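Local atomic coordinates of uncharacterized protein (Shigella flexneri 5a str. M90T, PDB entry 5EUR), a protein that is of unknown function, an uncharacterised, mostly helical protein also called SF216 that carries a domain of unknown function (DUF6971). Residues I3-L8 with N51-D56; D56-G61 with E84-R89. All coordinates share one frame; numbering follows the deposited sequence.

Contact 1. Residues I3-L8 with N51-D56; sequences ISYRKL and NRILND
Arg52 reaches the N-terminal segment because CG stands beside its own backbone N (chi1 -78°) and the chain then bends at chi3 (53°), which turns the guanidinium toward the carbonyl of Tyr5. Asp56, one turn further along the helix, has a similar first torsion (-69°) that carries its carboxylate to the amide of Leu8. The Arg52 NH2 to Tyr5 O bond is 3.0 Å, with the donor in the carbonyl plane but the oxygen tilted somewhat from the guanidinium plane; a long, many-donor side chain suits a loop carbonyl standing off the helix. Arg52 NE is buried here without a partner. Leu8 N donates to Asp56 OD2 over 3.0 Å, nearly straight at the hydrogen yet arriving from above the carboxylate plane. A water bridges the same OD2, 2.9 Å away, to Arg6 O, so this oxygen accepts twice; a second water joins Leu8 O to Asp56 O.

Apolar contacts accompany these polar links. Ile53 CD1 meets Tyr5 CE2 obliquely at 3.6 Å, Leu8 CD1 lies 4.3 Å from Ile53 CG2, and the branched Leu8 lays CB and CG against the methylene CB of Asp56, 3.7 Å from Leu8 CB. Tyr5 and Ile53 also touch helix 28-43, while Tyr5 OH and Thr38 OG1 of the second subunit are hydrogen-bonded: the ring packs within its own chain and the hydroxyl reaches the second subunit.

What results is an irregular N-terminal segment, leading into strand 10-12, fastened to helix 47-59 by side-chain-to-backbone hydrogen bonds and bridging waters, with Tyr5, Leu8 and Ile53 packed alongside.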
ATOM      1  N   ILE A   3       4.605  15.123   4.071  1.00 16.00           N
ATOM      2  CA  ILE A   3       5.607  14.675   5.025  1.00 16.67           C
ATOM      3  C   ILE A   3       6.513  13.674   4.325  1.00 17.69           C
ATOM      4  O   ILE A   3       6.084  12.933   3.429  1.00 16.54           O
ATOM      5  CB  ILE A   3       4.972  14.086   6.300  1.00 16.93           C
ATOM      6  CG1 ILE A   3       4.120  12.855   5.991  1.00 14.59           C
ATOM      7  CG2 ILE A   3       4.140  15.146   7.039  1.00 16.86           C
ATOM      8  CD1 ILE A   3       3.716  12.085   7.245  1.00 17.32           C
ATOM      9  N   SER A   4       7.792  13.696   4.690  1.00 18.74           N
ATOM     10  CA  SER A   4       8.747  12.837   4.017  1.00 18.09           C
ATOM     11  C   SER A   4       8.727  11.423   4.594  1.00 17.76           C
ATOM     12  O   SER A   4       8.282  11.170   5.721  1.00 19.86           O
ATOM     13  CB  SER A   4      10.157  13.428   4.093  1.00 22.74           C
ATOM     14  OG  SER A   4      10.462  13.828   5.407  1.00 34.36           O
ATOM     15  N   TYR A   5       9.234  10.498   3.792  1.00 14.88           N
ATOM     16  CA  TYR A   5       9.486   9.134   4.217  1.00 16.05           C
ATOM     17  C   TYR A   5      10.910   9.026   4.729  1.00 18.31           C
ATOM     18  O   TYR A   5      11.795   9.779   4.317  1.00 20.69           O
ATOM     19  CB  TYR A   5       9.299   8.161   3.045  1.00 15.34           C
ATOM     20  CG  TYR A   5       7.904   8.173   2.487  1.00 14.04           C
ATOM     21  CD1 TYR A   5       6.977   7.207   2.874  1.00 12.92           C
ATOM     22  CD2 TYR A   5       7.497   9.151   1.581  1.00 14.02           C
ATOM     23  CE1 TYR A   5       5.697   7.223   2.390  1.00 12.93           C
ATOM     24  CE2 TYR A   5       6.217   9.172   1.097  1.00 13.79           C
ATOM     25  CZ  TYR A   5       5.323   8.207   1.497  1.00 15.19           C
ATOM     26  OH  TYR A   5       4.044   8.213   1.018  1.00 13.59           O
ATOM     27  N   ARG A   6      11.127   8.087   5.638  1.00 17.24           N
ATOM     28  CA  ARG A   6      12.493   7.760   5.988  1.00 18.81           C
ATOM     29  C   ARG A   6      13.164   7.098   4.779  1.00 19.58           C
ATOM     30  O   ARG A   6      12.513   6.751   3.789  1.00 19.73           O
ATOM     31  CB  ARG A   6      12.502   6.870   7.232  1.00 22.58           C
ATOM     32  CG  ARG A   6      11.938   7.639   8.432  1.00 26.85           C
ATOM     33  CD  ARG A   6      12.020   6.937   9.777  1.00 32.83           C
ATOM     34  NE  ARG A   6      11.391   7.794  10.784  1.00 33.88           N
ATOM     35  CZ  ARG A   6      12.002   8.747  11.476  1.00 36.56           C
ATOM     36  NH1 ARG A   6      13.308   8.956  11.338  1.00 36.68           N
ATOM     37  NH2 ARG A   6      11.301   9.472  12.338  1.00 35.06           N
ATOM     38  N   LYS A   7      14.488   6.978   4.832  1.00 20.27           N
ATOM     39  CA  LYS A   7      15.214   6.268   3.788  1.00 18.18           C
ATOM     40  C   LYS A   7      14.595   4.900   3.549  1.00 20.36           C
ATOM     41  O   LYS A   7      14.458   4.103   4.483  1.00 21.27           O
ATOM     42  CB  LYS A   7      16.685   6.120   4.186  1.00 20.74           C
ATOM     43  CG  LYS A   7      17.489   5.279   3.210  1.00 26.73           C
ATOM     44  CD  LYS A   7      17.643   3.866   3.780  1.00 30.77           C
ATOM     45  CE  LYS A   7      18.259   2.898   2.797  1.00 25.16           C
ATOM     46  NZ  LYS A   7      18.262   1.523   3.349  1.00 30.91           N
ATOM     47  N   LEU A   8      14.213   4.632   2.302  1.00 17.87           N
ATOM     48  CA  LEU A   8      13.437   3.432   2.021  1.00 18.55           C
ATOM     49  C   LEU A   8      14.336   2.211   2.076  1.00 22.49           C
ATOM     50  O   LEU A   8      15.349   2.139   1.373  1.00 25.00           O
ATOM     51  CB  LEU A   8      12.751   3.530   0.660  1.00 18.45           C
ATOM     52  CG  LEU A   8      11.797   4.710   0.441  1.00 18.80           C
ATOM     53  CD1 LEU A   8      11.208   4.627  -0.962  1.00 21.54           C
ATOM     54  CD2 LEU A   8      10.686   4.731   1.496  1.00 22.13           C
ATOM     55  N   ASN A  51      11.693  13.681  -4.989  1.00 16.38           N
ATOM     56  CA  ASN A  51      13.079  13.408  -5.354  1.00 17.75           C
ATOM     57  C   ASN A  51      13.719  12.430  -4.388  1.00 18.84           C
ATOM     58  O   ASN A  51      14.443  11.527  -4.820  1.00 18.53           O
ATOM     59  CB  ASN A  51      13.891  14.702  -5.406  1.00 20.61           C
ATOM     60  CG  ASN A  51      13.619  15.514  -6.647  1.00 21.40           C
ATOM     61  OD1 ASN A  51      13.087  15.014  -7.638  1.00 23.30           O
ATOM     62  ND2 ASN A  51      13.985  16.792  -6.601  1.00 27.64           N
ATOM     63  N   ARG A  52      13.473  12.597  -3.074  1.00 16.27           N
ATOM     64  CA  ARG A  52      13.991  11.635  -2.099  1.00 18.08           C
ATOM     65  C   ARG A  52      13.493  10.221  -2.389  1.00 16.05           C
ATOM     66  O   ARG A  52      14.275   9.252  -2.423  1.00 17.31           O
ATOM     67  CB  ARG A  52      13.585  12.044  -0.678  1.00 19.70           C
ATOM     68  CG  ARG A  52      14.399  13.166  -0.049  1.00 28.37           C
ATOM     69  CD  ARG A  52      13.867  13.490   1.366  1.00 30.04           C
ATOM     70  NE  ARG A  52      13.786  12.294   2.211  1.00 40.27           N
ATOM     71  CZ  ARG A  52      14.735  11.889   3.053  1.00 39.69           C
ATOM     72  NH1 ARG A  52      15.852  12.587   3.190  1.00 35.21           N
ATOM     73  NH2 ARG A  52      14.562  10.785   3.770  1.00 34.71           N
ATOM     74  N   ILE A  53      12.175  10.079  -2.559  1.00 16.08           N
ATOM     75  CA  ILE A  53      11.607   8.765  -2.850  1.00 14.46           C
ATOM     76  C   ILE A  53      12.298   8.141  -4.055  1.00 12.91           C
ATOM     77  O   ILE A  53      12.718   6.978  -4.023  1.00 14.62           O
ATOM     78  CB  ILE A  53      10.093   8.882  -3.087  1.00 13.64           C
ATOM     79  CG1 ILE A  53       9.382   9.268  -1.786  1.00 15.01           C
ATOM     80  CG2 ILE A  53       9.549   7.574  -3.611  1.00 13.42           C
ATOM     81  CD1 ILE A  53       7.962   9.800  -2.031  1.00 14.25           C
ATOM     82  N   LEU A  54      12.419   8.908  -5.142  1.00 14.30           N
ATOM     83  CA  LEU A  54      12.946   8.335  -6.381  1.00 14.88           C
ATOM     84  C   LEU A  54      14.439   8.050  -6.280  1.00 16.61           C
ATOM     85  O   LEU A  54      14.929   7.124  -6.930  1.00 15.68           O
ATOM     86  CB  LEU A  54      12.613   9.240  -7.566  1.00 13.51           C
ATOM     87  CG  LEU A  54      11.116   9.160  -7.930  1.00 12.21           C
ATOM     88  CD1 LEU A  54      10.737  10.177  -8.991  1.00 16.00           C
ATOM     89  CD2 LEU A  54      10.763   7.745  -8.410  1.00 12.94           C
ATOM     90  N   ASN A  55      15.175   8.813  -5.477  1.00 13.99           N
ATOM     91  CA  ASN A  55      16.561   8.430  -5.233  1.00 16.03           C
ATOM     92  C   ASN A  55      16.633   7.077  -4.528  1.00 16.32           C
ATOM     93  O   ASN A  55      17.488   6.252  -4.855  1.00 16.86           O
ATOM     94  CB  ASN A  55      17.287   9.515  -4.440  1.00 16.52           C
ATOM     95  CG  ASN A  55      17.789  10.652  -5.326  1.00 19.85           C
ATOM     96  OD1 ASN A  55      18.181  10.439  -6.481  1.00 21.66           O
ATOM     97  ND2 ASN A  55      17.812  11.855  -4.778  1.00 27.81           N
ATOM     98  N   ASP A  56      15.725   6.809  -3.585  1.00 14.44           N
ATOM     99  CA  ASP A  56      15.739   5.490  -2.947  1.00 17.77           C
ATOM    100  C   ASP A  56      15.288   4.382  -3.899  1.00 15.56           C
ATOM    101  O   ASP A  56      15.789   3.242  -3.827  1.00 16.72           O
ATOM    102  CB  ASP A  56      14.868   5.526  -1.692  1.00 17.78           C
ATOM    103  CG  ASP A  56      15.487   6.374  -0.603  1.00 23.57           C
ATOM    104  OD1 ASP A  56      16.717   6.655  -0.679  1.00 23.24           O
ATOM    105  OD2 ASP A  56      14.749   6.775   0.308  1.00 20.36           O
TER
HETATM  106  O   HOH W   1      12.552   8.383   1.166  1.00 23.11           O
HETATM  107  O   HOH W   2      16.628   2.193  -1.439  1.00 24.61           O

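Contact 2. Residues D56-G61 with E84-R89; sequences DIHAAG and EAERRR
The His58 ring has Arg89 CD over one face and Glu86 OE1 at its edge, while the Arg88 guanidinium carries the methyl of Ala59 over its centre and Asp56 OD1 at its edge. Arg89 CD sits 3.5 Å from the centroid of the His58 ring in a CH-pi contact, and beyond it the guanidinium continues the stack, 13° from the ring plane with the centres 4.5 Å apart. The extended arginine chain, with CG anti to the backbone N (chi1 -177°), makes this long overlap possible. Its NH1 donates to His58 O over 3.0 Å, on a lone pair, and also to Leu62 O. His58 O accepts from Gly61 N as well, within the Schellman motif that ends the helix; a side chain at Gly61 would be jammed against Ala60 O, so the geometry by itself calls for glycine.

At the ring edge His58 NE2 donates to Glu86 OE1 over 2.6 Å, close to the ring plane although the carboxylate is turned 42° from it. Glu86 OE2 makes a salt bridge with Lys90 NZ. Arg88 NH1 forms a rather long salt bridge of 3.3 Å with Asp56 OD1, nearly straight at the hydrogen and in the guanidinium plane. Small Ala59 and Ala85 let the backbones close in: Ala59 and Arg89 CA atoms are 4.1 Å apart, and two CA-H...O contacts link the two helices, Ala59 CA to Ala85 O and Arg89 CA to Ala59 O.

Here the end of helix 47-59 packs on helix 79-99, with Trp74 of helix 68-75 meeting the His58 ring, while Ile57 turns away toward helix 28-43 and strand 10-12.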
ATOM      1  N   ASP A  56      15.725   6.809  -3.585  1.00 14.44           N
ATOM      2  CA  ASP A  56      15.739   5.490  -2.947  1.00 17.77           C
ATOM      3  C   ASP A  56      15.288   4.382  -3.899  1.00 15.56           C
ATOM      4  O   ASP A  56      15.789   3.242  -3.827  1.00 16.72           O
ATOM      5  CB  ASP A  56      14.868   5.526  -1.692  1.00 17.78           C
ATOM      6  CG  ASP A  56      15.487   6.374  -0.603  1.00 23.57           C
ATOM      7  OD1 ASP A  56      16.717   6.655  -0.679  1.00 23.24           O
ATOM      8  OD2 ASP A  56      14.749   6.775   0.308  1.00 20.36           O
ATOM      9  N   ILE A  57      14.339   4.693  -4.788  1.00 15.79           N
ATOM     10  CA  ILE A  57      13.925   3.736  -5.810  1.00 15.22           C
ATOM     11  C   ILE A  57      15.107   3.387  -6.712  1.00 14.64           C
ATOM     12  O   ILE A  57      15.392   2.212  -6.965  1.00 15.59           O
ATOM     13  CB  ILE A  57      12.740   4.307  -6.614  1.00 14.67           C
ATOM     14  CG1 ILE A  57      11.509   4.461  -5.713  1.00 17.00           C
ATOM     15  CG2 ILE A  57      12.442   3.460  -7.842  1.00 15.89           C
ATOM     16  CD1 ILE A  57      11.111   3.178  -4.987  1.00 18.02           C
ATOM     17  N   HIS A  58      15.825   4.411  -7.181  1.00 14.82           N
ATOM     18  CA  HIS A  58      16.991   4.210  -8.036  1.00 16.27           C
ATOM     19  C   HIS A  58      18.070   3.420  -7.310  1.00 16.41           C
ATOM     20  O   HIS A  58      18.644   2.474  -7.867  1.00 16.01           O
ATOM     21  CB  HIS A  58      17.523   5.578  -8.471  1.00 14.12           C
ATOM     22  CG  HIS A  58      18.621   5.522  -9.492  1.00 16.68           C
ATOM     23  ND1 HIS A  58      18.398   5.188 -10.811  1.00 16.20           N
ATOM     24  CD2 HIS A  58      19.940   5.814  -9.390  1.00 17.29           C
ATOM     25  CE1 HIS A  58      19.542   5.263 -11.479  1.00 17.37           C
ATOM     26  NE2 HIS A  58      20.493   5.625 -10.636  1.00 17.10           N
ATOM     27  N   ALA A  59      18.333   3.782  -6.055  1.00 14.59           N
ATOM     28  CA  ALA A  59      19.370   3.117  -5.271  1.00 17.42           C
ATOM     29  C   ALA A  59      19.078   1.638  -5.071  1.00 18.08           C
ATOM     30  O   ALA A  59      20.012   0.836  -4.921  1.00 19.02           O
ATOM     31  CB  ALA A  59      19.517   3.801  -3.915  1.00 19.78           C
ATOM     32  N   ALA A  60      17.797   1.258  -5.031  1.00 15.65           N
ATOM     33  CA  ALA A  60      17.438  -0.138  -4.834  1.00 18.45           C
ATOM     34  C   ALA A  60      17.535  -0.976  -6.104  1.00 19.03           C
ATOM     35  O   ALA A  60      17.305  -2.188  -6.045  1.00 22.63           O
ATOM     36  CB  ALA A  60      16.021  -0.225  -4.260  1.00 19.33           C
ATOM     37  N   GLY A  61      17.849  -0.376  -7.245  1.00 17.00           N
ATOM     38  CA  GLY A  61      17.879  -1.119  -8.485  1.00 19.76           C
ATOM     39  C   GLY A  61      16.588  -1.113  -9.265  1.00 19.78           C
ATOM     40  O   GLY A  61      16.481  -1.833 -10.267  1.00 19.51           O
ATOM     41  N   GLU A  84      24.796  10.046  -5.446  1.00 19.60           N
ATOM     42  CA  GLU A  84      24.860   9.167  -4.282  1.00 23.15           C
ATOM     43  C   GLU A  84      23.908   7.990  -4.454  1.00 20.11           C
ATOM     44  O   GLU A  84      24.250   6.843  -4.130  1.00 22.33           O
ATOM     45  CB  GLU A  84      24.545   9.952  -3.009  1.00 27.67           C
ATOM     46  CG  GLU A  84      25.635  10.952  -2.624  1.00 30.74           C
ATOM     47  CD  GLU A  84      26.994  10.301  -2.452  1.00 33.32           C
ATOM     48  OE1 GLU A  84      27.075   9.248  -1.781  1.00 37.64           O
ATOM     49  OE2 GLU A  84      27.982  10.833  -3.007  1.00 36.95           O
ATOM     50  N   ALA A  85      22.719   8.260  -5.005  1.00 17.79           N
ATOM     51  CA  ALA A  85      21.804   7.169  -5.331  1.00 17.19           C
ATOM     52  C   ALA A  85      22.416   6.215  -6.351  1.00 19.19           C
ATOM     53  O   ALA A  85      22.255   4.997  -6.245  1.00 19.71           O
ATOM     54  CB  ALA A  85      20.482   7.732  -5.851  1.00 19.18           C
ATOM     55  N   GLU A  86      23.112   6.752  -7.354  1.00 16.34           N
ATOM     56  CA  GLU A  86      23.735   5.906  -8.369  1.00 19.45           C
ATOM     57  C   GLU A  86      24.828   5.023  -7.770  1.00 21.64           C
ATOM     58  O   GLU A  86      24.950   3.849  -8.130  1.00 21.15           O
ATOM     59  CB  GLU A  86      24.292   6.773  -9.502  1.00 18.59           C
ATOM     60  CG  GLU A  86      25.045   5.991 -10.572  1.00 20.68           C
ATOM     61  CD  GLU A  86      24.158   5.126 -11.466  1.00 26.37           C
ATOM     62  OE1 GLU A  86      22.931   5.359 -11.525  1.00 23.92           O
ATOM     63  OE2 GLU A  86      24.695   4.203 -12.126  1.00 25.36           O
ATOM     64  N   ARG A  87      25.626   5.561  -6.846  1.00 20.84           N
ATOM     65  CA  ARG A  87      26.627   4.740  -6.167  1.00 20.59           C
ATOM     66  C   ARG A  87      25.976   3.578  -5.435  1.00 25.50           C
ATOM     67  O   ARG A  87      26.435   2.428  -5.526  1.00 24.12           O
ATOM     68  CB  ARG A  87      27.422   5.596  -5.185  1.00 24.14           C
ATOM     69  CG  ARG A  87      28.470   6.455  -5.851  1.00 25.10           C
ATOM     70  CD  ARG A  87      29.098   7.426  -4.872  1.00 32.50           C
ATOM     71  NE  ARG A  87      29.866   6.757  -3.823  1.00 33.79           N
ATOM     72  CZ  ARG A  87      31.169   6.489  -3.898  1.00 36.02           C
ATOM     73  NH1 ARG A  87      31.856   6.819  -4.981  1.00 35.62           N
ATOM     74  NH2 ARG A  87      31.786   5.889  -2.890  1.00 36.25           N
ATOM     75  N   ARG A  88      24.887   3.866  -4.706  1.00 23.74           N
ATOM     76  CA  ARG A  88      24.165   2.802  -4.009  1.00 23.41           C
ATOM     77  C   ARG A  88      23.603   1.778  -4.996  1.00 22.25           C
ATOM     78  O   ARG A  88      23.651   0.568  -4.741  1.00 22.58           O
ATOM     79  CB  ARG A  88      23.060   3.439  -3.155  1.00 22.87           C
ATOM     80  CG  ARG A  88      23.622   4.355  -2.050  1.00 27.22           C
ATOM     81  CD  ARG A  88      22.554   5.091  -1.227  1.00 28.67           C
ATOM     82  NE  ARG A  88      21.439   4.270  -0.776  1.00 34.53           N
ATOM     83  CZ  ARG A  88      20.177   4.691  -0.727  1.00 32.41           C
ATOM     84  NH1 ARG A  88      19.863   5.925  -1.113  1.00 31.06           N
ATOM     85  NH2 ARG A  88      19.228   3.875  -0.295  1.00 33.45           N
ATOM     86  N   ARG A  89      23.107   2.248  -6.149  1.00 19.26           N
ATOM     87  CA  ARG A  89      22.574   1.358  -7.173  1.00 18.46           C
ATOM     88  C   ARG A  89      23.652   0.428  -7.713  1.00 22.28           C
ATOM     89  O   ARG A  89      23.412  -0.770  -7.884  1.00 22.20           O
ATOM     90  CB  ARG A  89      21.962   2.173  -8.312  1.00 18.36           C
ATOM     91  CG  ARG A  89      21.309   1.351  -9.415  1.00 20.59           C
ATOM     92  CD  ARG A  89      20.832   2.275 -10.530  1.00 20.11           C
ATOM     93  NE  ARG A  89      20.189   1.582 -11.647  1.00 22.39           N
ATOM     94  CZ  ARG A  89      18.892   1.268 -11.697  1.00 23.90           C
ATOM     95  NH1 ARG A  89      18.083   1.576 -10.682  1.00 16.79           N
ATOM     96  NH2 ARG A  89      18.404   0.647 -12.767  1.00 24.96           N
TER

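How the contacts relate
From the N terminus, residues 3-8 run into strand 10-12; the three-stranded antiparallel sheet and helix 28-43 follow before the chain returns in helix 47-59, where contact 1 closes a loop of 42 residues. Contact 2 then opens on the same helix and closes a shorter loop of 22 residues, through helix 68-75, onto helix 79-99. The two are in series, neither nested nor crossed, and meet at Asp56, where OD2 accepts from Leu8 N in contact 1 and OD1 from Arg88 NH1 in contact 2. Lys7 CE also lies 3.4 Å from Arg88 NH2. Helix 47-59 thus stands between the N-terminal segment and helix 79-99 and ties them together.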